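Local coordinates for type VI secretion system-associated protein TagF (Pseudomonas aeruginosa PAO1, PDB 2QNU) that is of uncertain molecular function but probably acts as an accessory or regulatory factor of the bacterial type VI secretion system, at residues B[3-7]-B[18-22]; B[32-37]-B[201-207]; B[55-61]-B[72-78]; B[188-192]-B[209-214]. One frame throughout, in Å; residues are numbered along the deposited sequence.

Contact 1 (B[3-7]-B[18-22]); sequences SVGFY and SRGLP
Phe-6 and Arg-19 face each other as a hydrogen-bonded pair of an antiparallel beta hairpin, strand 18-19 being the outermost strand of the sheet within the chain. Phe-6 N gives its hydrogen to Arg-19 O at 3.0 Å, and Arg-19 N returns a bond to Phe-6 O at 3.1 Å. Their side chains run side by side. A chi1 of 69° sets the Phe-6 ring between its own backbone N and carbonyl carbon, which turns it back over the Arg-19 backbone; Arg-19 N lies above the ring centre, and Arg-19 CG presses on Phe-6 CE2 at a snug 3.2 Å. Beyond this point the arginine bends, and NE reaches Ser-18 O only weakly. The next pair, Tyr-7 with Ser-18, is non-hydrogen-bonded: Ser-18 CB meets the edge of the tyrosine ring in its plane, 3.7 Å from Tyr-7 CD2. At the open end of the hairpin, Leu-21 packs with CD1 3.4 Å from Gly-5 CA and CD2 3.5 Å from Phe-6 O. Farther out, Phe-132 meets Phe-6 edge-to-face, Tyr-7 OH bonds to Asp-30, and strand 89-95 pairs with the other edge of strand 4-7. A reciprocal pair of backbone hydrogen bonds thus holds the hairpin, the Phe-6 ring and Arg-19 methylenes packing beside it, while the exposed arginine keeps its charge at the surface, with a long, weak ion pair to Glu-133.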
loop_
_atom_site.group_PDB
_atom_site.type_symbol
_atom_site.label_atom_id
_atom_site.label_comp_id
_atom_site.label_asym_id
_atom_site.label_seq_id
_atom_site.Cartn_x
_atom_site.Cartn_y
_atom_site.Cartn_z
ATOM N N SER B 3 27.089 -7.113 -6.835
ATOM C CA SER B 3 25.753 -6.737 -6.289
ATOM C C SER B 3 24.511 -7.254 -7.089
ATOM O O SER B 3 23.451 -7.477 -6.495
ATOM C CB SER B 3 25.630 -5.222 -6.143
ATOM O OG SER B 3 24.412 -4.913 -5.445
ATOM N N VAL B 4 24.618 -7.342 -8.416
ATOM C CA VAL B 4 23.570 -7.960 -9.242
ATOM C C VAL B 4 24.094 -9.316 -9.716
ATOM O O VAL B 4 25.289 -9.491 -9.910
ATOM C CB VAL B 4 23.198 -7.083 -10.426
ATOM C CG1 VAL B 4 22.002 -7.648 -11.157
ATOM C CG2 VAL B 4 22.888 -5.665 -9.925
ATOM N N GLY B 5 23.218 -10.304 -9.852
ATOM C CA GLY B 5 23.648 -11.560 -10.457
ATOM C C GLY B 5 22.567 -12.126 -11.336
ATOM O O GLY B 5 21.618 -11.437 -11.680
ATOM N N PHE B 6 22.688 -13.395 -11.670
ATOM C CA PHE B 6 21.685 -13.987 -12.545
ATOM C C PHE B 6 21.627 -15.484 -12.251
ATOM O O PHE B 6 22.531 -16.020 -11.641
ATOM C CB PHE B 6 21.999 -13.640 -14.026
ATOM C CG PHE B 6 23.227 -14.321 -14.562
ATOM C CD1 PHE B 6 23.133 -15.602 -15.122
ATOM C CD2 PHE B 6 24.470 -13.682 -14.525
ATOM C CE1 PHE B 6 24.225 -16.268 -15.569
ATOM C CE2 PHE B 6 25.588 -14.327 -14.979
ATOM C CZ PHE B 6 25.462 -15.639 -15.537
ATOM N N TYR B 7 20.515 -16.112 -12.615
ATOM C CA TYR B 7 20.357 -17.547 -12.489
ATOM C C TYR B 7 19.372 -18.007 -13.541
ATOM O O TYR B 7 18.429 -17.305 -13.885
ATOM C CB TYR B 7 19.824 -17.968 -11.102
ATOM C CG TYR B 7 19.458 -19.420 -11.023
ATOM C CD1 TYR B 7 18.132 -19.844 -11.066
ATOM C CD2 TYR B 7 20.435 -20.374 -10.928
ATOM C CE1 TYR B 7 17.823 -21.185 -11.022
ATOM C CE2 TYR B 7 20.127 -21.706 -10.878
ATOM C CZ TYR B 7 18.810 -22.083 -10.913
ATOM O OH TYR B 7 18.537 -23.405 -10.840
ATOM N N SER B 18 24.623 -19.652 -12.913
ATOM C CA SER B 18 24.356 -18.865 -11.715
ATOM C C SER B 18 25.632 -18.071 -11.409
ATOM O O SER B 18 26.682 -18.675 -11.301
ATOM C CB SER B 18 24.056 -19.844 -10.548
ATOM O OG SER B 18 23.765 -19.192 -9.298
ATOM N N ARG B 19 25.558 -16.747 -11.338
ATOM C CA ARG B 19 26.649 -15.942 -10.783
ATOM C C ARG B 19 26.113 -14.859 -9.873
ATOM O O ARG B 19 25.030 -14.352 -10.111
ATOM C CB ARG B 19 27.491 -15.222 -11.843
ATOM C CG ARG B 19 27.719 -15.906 -13.181
ATOM C CD ARG B 19 29.061 -16.657 -13.271
ATOM N NE ARG B 19 28.862 -18.101 -13.429
ATOM C CZ ARG B 19 29.826 -18.977 -13.703
ATOM N NH1 ARG B 19 31.092 -18.583 -13.865
ATOM N NH2 ARG B 19 29.517 -20.267 -13.812
ATOM N N GLY B 20 26.906 -14.511 -8.841
ATOM C CA GLY B 20 26.684 -13.313 -8.034
ATOM C C GLY B 20 25.502 -13.371 -7.088
ATOM O O GLY B 20 25.161 -12.370 -6.457
ATOM N N LEU B 21 24.860 -14.547 -7.016
ATOM C CA LEU B 21 23.672 -14.789 -6.214
ATOM C C LEU B 21 23.956 -15.882 -5.173
ATOM O O LEU B 21 24.552 -16.898 -5.482
ATOM C CB LEU B 21 22.520 -15.233 -7.115
ATOM C CG LEU B 21 21.487 -14.199 -7.625
ATOM C CD1 LEU B 21 21.913 -12.778 -7.822
ATOM C CD2 LEU B 21 20.863 -14.725 -8.888
ATOM N N PRO B 22 23.529 -15.675 -3.917
ATOM C CA PRO B 22 23.757 -16.744 -2.917
ATOM C C PRO B 22 22.680 -17.860 -2.999
ATOM O O PRO B 22 21.626 -17.660 -3.593
ATOM C CB PRO B 22 23.681 -15.989 -1.600
ATOM C CG PRO B 22 22.734 -14.805 -1.888
ATOM C CD PRO B 22 22.838 -14.492 -3.364
#

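Contact 2 (B[32-37]-B[201-207]); sequences WLASGM and LPPAPAF
A T-shaped aromatic pair, Trp-32 with Phe-207, marks where the loop that follows strand 194-199 docks on helix 23-44. The edge of Phe-207 is directed at the face of the indole six-membered ring, with centroids 5.8 Å apart and planes at 69°. The tight part of the contact lies beneath this pair. Gly-36 presents bare backbone, so the phenyl ring settles onto the helix: Phe-207 CG is 3.4 Å from Gly-36 CA, and Gly-36 C and Met-37 N lie over one ring face. The selenium of Met-37, a selenomethionine, adds an oblique Met-aromatic contact, and Leu-33 CD2 touches CE1 of the same ring. Trp-32 takes a chi1 of 172°, which swings the indole off the helix and against the loop; Pro-202 crosses it at about a right angle, its CG 3.6 Å from Trp-32 CZ2. Trp-29 and Trp-183 meet the indole as well.

The looser side is nearer the surface. There Ser-35 CB merely touches Ala-204 CB at 3.9 Å, the serine hydroxyl being bonded back to Ala-31 O, and Leu-201 CB passes Trp-32 CD1 at 4.0 Å. Just beyond, Pro-203 packs on Asn-156 of the second subunit. A single hydrogen bond joins the two segments: Trp-32 NE1 donates to Pro-202 O at 2.8 Å, with the acceptor almost in the indole plane and the N-H directed onto a lone pair of the carbonyl.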
loop_
_atom_site.group_PDB
_atom_site.type_symbol
_atom_site.label_atom_id
_atom_site.label_comp_id
_atom_site.label_asym_id
_atom_site.label_seq_id
_atom_site.Cartn_x
_atom_site.Cartn_y
_atom_site.Cartn_z
ATOM N N TRP B 32 10.688 -22.567 -6.646
ATOM C CA TRP B 32 9.462 -21.880 -6.967
ATOM C C TRP B 32 9.265 -21.861 -8.497
ATOM O O TRP B 32 8.164 -22.068 -8.946
ATOM C CB TRP B 32 9.378 -20.439 -6.365
ATOM C CG TRP B 32 8.165 -19.641 -6.883
ATOM C CD1 TRP B 32 6.858 -19.775 -6.520
ATOM C CD2 TRP B 32 8.189 -18.689 -7.950
ATOM N NE1 TRP B 32 6.059 -18.944 -7.266
ATOM C CE2 TRP B 32 6.865 -18.266 -8.162
ATOM C CE3 TRP B 32 9.205 -18.194 -8.766
ATOM C CZ2 TRP B 32 6.534 -17.315 -9.119
ATOM C CZ3 TRP B 32 8.891 -17.235 -9.730
ATOM C CH2 TRP B 32 7.571 -16.809 -9.910
ATOM N N LEU B 33 10.293 -21.574 -9.297
ATOM C CA LEU B 33 10.110 -21.603 -10.782
ATOM C C LEU B 33 9.779 -22.974 -11.273
ATOM O O LEU B 33 8.863 -23.132 -12.041
ATOM C CB LEU B 33 11.377 -21.168 -11.530
ATOM C CG LEU B 33 11.658 -19.702 -11.463
ATOM C CD1 LEU B 33 13.061 -19.460 -11.970
ATOM C CD2 LEU B 33 10.665 -18.935 -12.250
ATOM N N ALA B 34 10.502 -23.969 -10.792
ATOM C CA ALA B 34 10.248 -25.331 -11.175
ATOM C C ALA B 34 8.817 -25.828 -10.904
ATOM O O ALA B 34 8.247 -26.554 -11.735
ATOM C CB ALA B 34 11.249 -26.237 -10.498
ATOM N N SER B 35 8.252 -25.469 -9.744
ATOM C CA SER B 35 6.872 -25.848 -9.366
ATOM C C SER B 35 5.884 -25.206 -10.306
ATOM O O SER B 35 4.876 -25.813 -10.699
ATOM C CB SER B 35 6.533 -25.354 -7.910
ATOM O OG SER B 35 7.524 -25.761 -6.981
ATOM N N GLY B 36 6.155 -23.943 -10.608
ATOM C CA GLY B 36 5.354 -23.141 -11.510
ATOM C C GLY B 36 5.385 -23.698 -12.927
ATOM O O GLY B 36 4.367 -23.672 -13.626
HETATM N N MSE B 37 6.575 -24.122 -13.366
HETATM C CA MSE B 37 6.795 -24.585 -14.722
HETATM C C MSE B 37 5.972 -25.856 -14.892
HETATM O O MSE B 37 5.154 -25.956 -15.777
HETATM C CB MSE B 37 8.288 -24.873 -14.973
HETATM C CG MSE B 37 9.205 -23.622 -15.087
HETATM SE SE MSE B 37 8.911 -22.572 -16.797
HETATM C CE MSE B 37 9.972 -23.854 -17.854
ATOM N N LEU B 201 4.435 -15.454 -2.513
ATOM C CA LEU B 201 4.823 -15.864 -3.882
ATOM C C LEU B 201 3.605 -16.343 -4.569
ATOM O O LEU B 201 2.730 -16.892 -3.915
ATOM C CB LEU B 201 5.827 -17.009 -3.889
ATOM C CG LEU B 201 7.181 -16.709 -3.232
ATOM C CD1 LEU B 201 8.046 -17.932 -3.078
ATOM C CD2 LEU B 201 7.869 -15.633 -3.951
ATOM N N PRO B 202 3.557 -16.163 -5.908
ATOM C CA PRO B 202 2.460 -16.782 -6.657
ATOM C C PRO B 202 2.395 -18.296 -6.362
ATOM O O PRO B 202 3.393 -18.987 -6.341
ATOM C CB PRO B 202 2.800 -16.480 -8.103
ATOM C CG PRO B 202 3.778 -15.314 -8.028
ATOM C CD PRO B 202 4.486 -15.396 -6.758
ATOM N N PRO B 203 1.207 -18.784 -6.042
ATOM C CA PRO B 203 1.065 -20.236 -5.947
ATOM C C PRO B 203 1.359 -20.901 -7.305
ATOM O O PRO B 203 1.105 -20.294 -8.368
ATOM C CB PRO B 203 -0.384 -20.449 -5.527
ATOM C CG PRO B 203 -1.060 -19.235 -5.763
ATOM C CD PRO B 203 -0.048 -18.067 -5.777
ATOM N N ALA B 204 1.876 -22.120 -7.253
ATOM C CA ALA B 204 2.294 -22.834 -8.468
ATOM C C ALA B 204 1.179 -22.854 -9.530
ATOM O O ALA B 204 1.440 -22.556 -10.664
ATOM C CB ALA B 204 2.765 -24.202 -8.151
ATOM N N PRO B 205 -0.066 -23.169 -9.150
ATOM C CA PRO B 205 -1.134 -23.129 -10.172
ATOM C C PRO B 205 -1.432 -21.754 -10.716
ATOM O O PRO B 205 -2.235 -21.639 -11.626
ATOM C CB PRO B 205 -2.358 -23.691 -9.438
ATOM C CG PRO B 205 -1.764 -24.444 -8.204
ATOM C CD PRO B 205 -0.569 -23.651 -7.840
ATOM N N ALA B 206 -0.859 -20.721 -10.131
ATOM C CA ALA B 206 -0.964 -19.338 -10.665
ATOM C C ALA B 206 0.139 -18.966 -11.649
ATOM O O ALA B 206 0.017 -17.960 -12.386
ATOM C CB ALA B 206 -0.984 -18.299 -9.521
ATOM N N PHE B 207 1.220 -19.751 -11.654
ATOM C CA PHE B 207 2.308 -19.536 -12.647
ATOM C C PHE B 207 1.871 -19.268 -14.112
ATOM O O PHE B 207 2.311 -18.273 -14.756
ATOM C CB PHE B 207 3.299 -20.678 -12.638
ATOM C CG PHE B 207 4.633 -20.301 -13.267
ATOM C CD1 PHE B 207 5.587 -19.576 -12.545
ATOM C CD2 PHE B 207 4.916 -20.641 -14.578
ATOM C CE1 PHE B 207 6.790 -19.260 -13.112
ATOM C CE2 PHE B 207 6.113 -20.296 -15.152
ATOM C CZ PHE B 207 7.054 -19.600 -14.427
#

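Contact 3 (B[55-61]-B[72-78]); sequences SPLWRFA and VTGVVMP
Strands 58-62 and 71-77 form a beta hairpin in the middle of the antiparallel sheet, and residues 55-61 and 72-78 take in its paired strands and the loop ends beside them. Two hydrogen-bonded pairs, Trp-58 with Val-76 and Phe-60 with Gly-74, are each closed by two backbone N-H...O hydrogen bonds. Phe-60 O holds a second donor: Thr-73 OG1, held anti to its own backbone N (chi1 -169°), gives its hydrogen at 2.8 Å, so this buried carbonyl is gripped twice. The Phe-60 ring folds across the partner strand. With chi1 at 62° its flat face lies over Gly-74, whose CA stands 4.0 Å from the ring centroid and only 20° off the normal, a CH-pi contact made possible by the lack of a side chain there. Val-72 CG2 meets the ring edge, 3.9 Å from Phe-60 CE1. In one of the two non-hydrogen-bonded pairs, Arg-59 and Val-75 lie alongside each other, CG to CG2 at 4.0 Å; the extended arginine carries its guanidinium on to a salt bridge with Glu-116. Toward the open end, Leu-57 and Met-77, a selenomethionine, run side by side with Leu-57 CG 3.6 Å from Met-77 CG. Strand 89-95 pairs with the outer edge of 71-77 and strand 180-185 with that of 58-62. Helix 110-121 packs against Arg-59, Thr-73 and Val-75, whereas Trp-29 and Trp-183 meet Phe-60, and Phe-210 meets Trp-58 edge-to-face and takes the Trp-58 NE1 hydrogen bond on its carbonyl O.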
loop_
_atom_site.group_PDB
_atom_site.type_symbol
_atom_site.label_atom_id
_atom_site.label_comp_id
_atom_site.label_asym_id
_atom_site.label_seq_id
_atom_site.Cartn_x
_atom_site.Cartn_y
_atom_site.Cartn_z
ATOM N N SER B 55 5.502 -15.149 -23.930
ATOM C CA SER B 55 5.053 -14.534 -22.721
ATOM C C SER B 55 5.986 -13.350 -22.378
ATOM O O SER B 55 7.136 -13.293 -22.845
ATOM C CB SER B 55 5.044 -15.548 -21.576
ATOM O OG SER B 55 6.330 -16.097 -21.387
ATOM N N PRO B 56 5.492 -12.399 -21.564
ATOM C CA PRO B 56 6.276 -11.226 -21.172
ATOM C C PRO B 56 7.512 -11.455 -20.347
ATOM O O PRO B 56 7.759 -12.515 -19.722
ATOM C CB PRO B 56 5.310 -10.418 -20.310
ATOM C CG PRO B 56 3.972 -10.866 -20.776
ATOM C CD PRO B 56 4.142 -12.341 -20.995
ATOM N N LEU B 57 8.318 -10.401 -20.363
ATOM C CA LEU B 57 9.359 -10.263 -19.379
ATOM C C LEU B 57 8.660 -9.572 -18.204
ATOM O O LEU B 57 7.913 -8.567 -18.426
ATOM C CB LEU B 57 10.507 -9.408 -19.925
ATOM C CG LEU B 57 11.493 -10.190 -20.823
ATOM C CD1 LEU B 57 10.866 -10.552 -22.190
ATOM C CD2 LEU B 57 12.746 -9.395 -20.987
ATOM N N TRP B 58 8.818 -10.174 -17.001
ATOM C CA TRP B 58 8.247 -9.647 -15.793
ATOM C C TRP B 58 9.323 -9.060 -14.887
ATOM O O TRP B 58 10.244 -9.695 -14.465
ATOM C CB TRP B 58 7.456 -10.724 -15.084
ATOM C CG TRP B 58 6.285 -11.156 -15.865
ATOM C CD1 TRP B 58 6.164 -12.301 -16.573
ATOM C CD2 TRP B 58 5.051 -10.476 -15.981
ATOM N NE1 TRP B 58 4.920 -12.370 -17.169
ATOM C CE2 TRP B 58 4.205 -11.274 -16.796
ATOM C CE3 TRP B 58 4.537 -9.308 -15.418
ATOM C CZ2 TRP B 58 2.911 -10.903 -17.109
ATOM C CZ3 TRP B 58 3.276 -8.917 -15.766
ATOM C CH2 TRP B 58 2.476 -9.710 -16.613
ATOM N N ARG B 59 9.163 -7.799 -14.624
ATOM C CA ARG B 59 9.913 -7.096 -13.592
ATOM C C ARG B 59 9.228 -7.456 -12.248
ATOM O O ARG B 59 8.043 -7.649 -12.222
ATOM C CB ARG B 59 9.757 -5.619 -13.820
ATOM C CG ARG B 59 10.186 -5.170 -15.186
ATOM C CD ARG B 59 9.728 -3.790 -15.524
ATOM N NE ARG B 59 10.052 -3.462 -16.927
ATOM C CZ ARG B 59 9.819 -2.280 -17.496
ATOM N NH1 ARG B 59 9.350 -1.271 -16.780
ATOM N NH2 ARG B 59 10.123 -2.075 -18.760
ATOM N N PHE B 60 10.002 -7.593 -11.186
ATOM C CA PHE B 60 9.453 -7.927 -9.919
ATOM C C PHE B 60 10.166 -7.276 -8.731
ATOM O O PHE B 60 11.337 -6.944 -8.782
ATOM C CB PHE B 60 9.451 -9.448 -9.740
ATOM C CG PHE B 60 10.826 -10.070 -9.760
ATOM C CD1 PHE B 60 11.609 -10.130 -8.607
ATOM C CD2 PHE B 60 11.319 -10.642 -10.923
ATOM C CE1 PHE B 60 12.859 -10.719 -8.635
ATOM C CE2 PHE B 60 12.560 -11.210 -10.975
ATOM C CZ PHE B 60 13.345 -11.263 -9.864
ATOM N N ALA B 61 9.399 -7.161 -7.649
ATOM C CA ALA B 61 9.913 -6.872 -6.328
ATOM C C ALA B 61 9.227 -7.768 -5.299
ATOM O O ALA B 61 7.988 -7.825 -5.199
ATOM C CB ALA B 61 9.676 -5.467 -6.018
ATOM N N VAL B 72 14.234 -8.912 -2.830
ATOM C CA VAL B 72 14.765 -9.152 -4.141
ATOM C C VAL B 72 13.953 -8.404 -5.193
ATOM O O VAL B 72 12.692 -8.303 -5.144
ATOM C CB VAL B 72 15.052 -10.688 -4.366
ATOM C CG1 VAL B 72 13.913 -11.535 -3.952
ATOM C CG2 VAL B 72 15.528 -11.034 -5.807
ATOM N N THR B 73 14.711 -7.820 -6.114
ATOM C CA THR B 73 14.136 -7.154 -7.274
ATOM C C THR B 73 14.877 -7.589 -8.545
ATOM O O THR B 73 16.017 -8.032 -8.486
ATOM C CB THR B 73 14.165 -5.652 -7.128
ATOM O OG1 THR B 73 13.373 -5.059 -8.151
ATOM C CG2 THR B 73 15.574 -5.105 -7.192
ATOM N N GLY B 74 14.185 -7.515 -9.680
ATOM C CA GLY B 74 14.784 -7.986 -10.909
ATOM C C GLY B 74 13.831 -8.120 -12.060
ATOM O O GLY B 74 12.771 -7.498 -12.081
ATOM N N VAL B 75 14.270 -8.890 -13.040
ATOM C CA VAL B 75 13.455 -9.198 -14.206
ATOM C C VAL B 75 13.647 -10.666 -14.562
ATOM O O VAL B 75 14.731 -11.181 -14.448
ATOM C CB VAL B 75 13.777 -8.310 -15.423
ATOM C CG1 VAL B 75 12.762 -8.589 -16.562
ATOM C CG2 VAL B 75 13.768 -6.833 -15.068
ATOM N N VAL B 76 12.572 -11.342 -14.947
ATOM C CA VAL B 76 12.673 -12.741 -15.362
ATOM C C VAL B 76 12.086 -12.860 -16.763
ATOM O O VAL B 76 11.106 -12.190 -17.089
ATOM C CB VAL B 76 11.949 -13.740 -14.429
ATOM C CG1 VAL B 76 10.492 -13.357 -14.162
ATOM C CG2 VAL B 76 11.987 -15.150 -15.006
HETATM N N MSE B 77 12.740 -13.676 -17.600
HETATM C CA MSE B 77 12.355 -13.896 -19.009
HETATM C C MSE B 77 12.335 -15.365 -19.383
HETATM O O MSE B 77 13.241 -16.061 -19.034
HETATM C CB MSE B 77 13.422 -13.220 -19.906
HETATM C CG MSE B 77 13.120 -13.371 -21.419
HETATM SE SE MSE B 77 14.650 -12.701 -22.556
HETATM C CE MSE B 77 15.806 -14.172 -22.302
ATOM N N PRO B 78 11.341 -15.826 -20.160
ATOM C CA PRO B 78 11.408 -17.206 -20.673
ATOM C C PRO B 78 12.705 -17.450 -21.464
ATOM O O PRO B 78 13.139 -16.583 -22.224
ATOM C CB PRO B 78 10.189 -17.323 -21.603
ATOM C CG PRO B 78 9.286 -16.220 -21.165
ATOM C CD PRO B 78 10.110 -15.129 -20.585
#

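Contact 4 (B[188-192]-B[209-214]); sequences SARIS and RFLTGE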
loop_
_atom_site.group_PDB
_atom_site.type_symbol
_atom_site.label_atom_id
_atom_site.label_comp_id
_atom_site.label_asym_id
_atom_site.label_seq_id
_atom_site.Cartn_x
_atom_site.Cartn_y
_atom_site.Cartn_z
ATOM N N SER B 188 2.677 -8.276 -23.535
ATOM C CA SER B 188 2.905 -8.967 -24.798
ATOM C C SER B 188 1.650 -8.734 -25.646
ATOM O O SER B 188 0.651 -8.161 -25.158
ATOM C CB SER B 188 3.064 -10.473 -24.569
ATOM O OG SER B 188 1.821 -11.013 -24.065
ATOM N N ALA B 189 1.674 -9.162 -26.902
ATOM C CA ALA B 189 0.446 -9.207 -27.661
ATOM C C ALA B 189 -0.755 -9.800 -26.852
ATOM O O ALA B 189 -1.883 -9.377 -27.034
ATOM C CB ALA B 189 0.663 -10.039 -28.913
ATOM N N ARG B 190 -0.511 -10.732 -25.946
ATOM C CA ARG B 190 -1.616 -11.405 -25.244
ATOM C C ARG B 190 -1.977 -10.881 -23.830
ATOM O O ARG B 190 -3.092 -11.077 -23.362
ATOM C CB ARG B 190 -1.308 -12.901 -25.142
ATOM C CG ARG B 190 -1.001 -13.514 -26.467
ATOM C CD ARG B 190 -1.744 -14.859 -26.649
ATOM N NE ARG B 190 -0.893 -16.046 -26.439
ATOM C CZ ARG B 190 -1.142 -17.065 -25.602
ATOM N NH1 ARG B 190 -2.225 -17.094 -24.806
ATOM N NH2 ARG B 190 -0.275 -18.071 -25.565
ATOM N N ILE B 191 -1.047 -10.233 -23.171
ATOM C CA ILE B 191 -1.235 -9.739 -21.814
ATOM C C ILE B 191 -0.973 -8.242 -21.826
ATOM O O ILE B 191 0.132 -7.798 -22.225
ATOM C CB ILE B 191 -0.237 -10.458 -20.913
ATOM C CG1 ILE B 191 -0.363 -11.979 -21.092
ATOM C CG2 ILE B 191 -0.420 -10.073 -19.516
ATOM C CD1 ILE B 191 0.487 -12.777 -20.105
ATOM N N SER B 192 -1.963 -7.444 -21.435
ATOM C CA SER B 192 -1.733 -5.970 -21.323
ATOM C C SER B 192 -0.723 -5.630 -20.271
ATOM O O SER B 192 -0.659 -6.299 -19.215
ATOM C CB SER B 192 -3.003 -5.223 -20.963
ATOM O OG SER B 192 -3.888 -5.331 -22.060
ATOM N N ARG B 209 -0.617 -17.778 -15.328
ATOM C CA ARG B 209 -1.161 -16.460 -15.607
ATOM C C ARG B 209 -0.056 -15.532 -16.106
ATOM O O ARG B 209 -0.331 -14.641 -16.895
ATOM C CB ARG B 209 -1.887 -15.835 -14.361
ATOM C CG ARG B 209 -3.287 -16.490 -14.125
ATOM C CD ARG B 209 -3.555 -17.389 -12.861
ATOM N NE ARG B 209 -3.790 -16.564 -11.707
ATOM C CZ ARG B 209 -4.225 -16.916 -10.483
ATOM N NH1 ARG B 209 -4.634 -18.139 -10.121
ATOM N NH2 ARG B 209 -4.263 -15.948 -9.587
ATOM N N PHE B 210 1.177 -15.781 -15.691
ATOM C CA PHE B 210 2.331 -15.031 -16.256
ATOM C C PHE B 210 2.547 -15.331 -17.758
ATOM O O PHE B 210 3.303 -14.603 -18.418
ATOM C CB PHE B 210 3.638 -15.421 -15.584
ATOM C CG PHE B 210 3.766 -14.954 -14.167
ATOM C CD1 PHE B 210 3.722 -13.601 -13.858
ATOM C CD2 PHE B 210 3.961 -15.883 -13.141
ATOM C CE1 PHE B 210 3.882 -13.170 -12.515
ATOM C CE2 PHE B 210 4.094 -15.465 -11.787
ATOM C CZ PHE B 210 4.022 -14.117 -11.491
ATOM N N LEU B 211 1.987 -16.447 -18.240
ATOM C CA LEU B 211 2.182 -16.890 -19.654
ATOM C C LEU B 211 0.964 -16.573 -20.478
ATOM O O LEU B 211 1.108 -16.268 -21.631
ATOM C CB LEU B 211 2.585 -18.359 -19.803
ATOM C CG LEU B 211 3.525 -18.991 -18.762
ATOM C CD1 LEU B 211 3.639 -20.510 -18.919
ATOM C CD2 LEU B 211 4.884 -18.384 -18.731
ATOM N N THR B 212 -0.233 -16.585 -19.896
ATOM C CA THR B 212 -1.400 -16.409 -20.683
ATOM C C THR B 212 -2.215 -15.204 -20.330
ATOM O O THR B 212 -3.068 -14.803 -21.123
ATOM C CB THR B 212 -2.318 -17.640 -20.567
ATOM O OG1 THR B 212 -2.930 -17.658 -19.277
ATOM C CG2 THR B 212 -1.526 -18.883 -20.758
ATOM N N GLY B 213 -1.986 -14.621 -19.158
ATOM C CA GLY B 213 -2.894 -13.596 -18.640
ATOM C C GLY B 213 -4.337 -14.059 -18.403
ATOM O O GLY B 213 -5.226 -13.253 -18.164
ATOM N N GLU B 214 -4.585 -15.344 -18.454
ATOM C CA GLU B 214 -5.947 -15.814 -18.361
ATOM C C GLU B 214 -6.396 -15.955 -16.906
ATOM O O GLU B 214 -5.598 -16.173 -16.036
ATOM C CB GLU B 214 -6.068 -17.132 -19.090
ATOM C CG GLU B 214 -5.783 -17.017 -20.593
ATOM C CD GLU B 214 -5.836 -18.363 -21.296
ATOM O OE1 GLU B 214 -5.934 -19.431 -20.604
ATOM O OE2 GLU B 214 -5.751 -18.370 -22.562
#
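With chi1 at -53°, Ile-191 sets CG1 anti to its own carbonyl carbon, and chi2 at -173° extends the branch, carrying CD1 straight into the end of the single-turn helix 209-212. Ile-191 CD1 lies 3.2 Å from Gly-213 N and 3.6 Å from Thr-212 C, and 3.8 Å from Arg-209 O. Gly-213 leaves the helix with a positive phi and offers only backbone to the isoleucine. Its N-H is already used, bonded to Arg-209 O, and Thr-212 OG1 takes the next N-H, that of Glu-214, in an ST turn. On the other segment Ser-188 OG accepts from both Arg-190 N and Ile-191 N, which fixes the bend from which Ile-191 projects. Arg-190 reaches around the outside: its NH1 stands 4.3 Å from Thr-212 CB and 4.4 Å from Glu-214 OE2, too far for a salt bridge. Nearby, Pro-56 touches Ile-191, Ala-51 touches Arg-190 and Thr-212, and Arg-209 bonds to Asn-156 of the second subunit. The loop 188-192 thus meets the end of helix 209-212 through one aliphatic branch, where Gly-213 N and Glu-214 N are bonded within their own segment, with attraction between Arg-190 and Glu-214 probably a minor contribution.

Overall arrangement
From the N terminus, contact 1 closes a short hairpin at one edge of the sheet and leads directly into helix 23-44. Contact 2 opens on that helix and closes only near the end of the chain, at the loop after strand 194-199, enclosing most of the chain. Contact 3, a second hairpin near the chain's centre, lies wholly within this span. Contact 4 opens before contact 2 has closed, so the two cross; it ties the loop between strands 180-185 and 194-199 to helix 209-212. Phe-210 of contact 4 touches Trp-32 and Pro-202 of contact 2, while Trp-58 of contact 3 probably hydrogen-bonds to the Phe-210 carbonyl. Contacts 1 and 4 lie on opposite sides of the chain's centre.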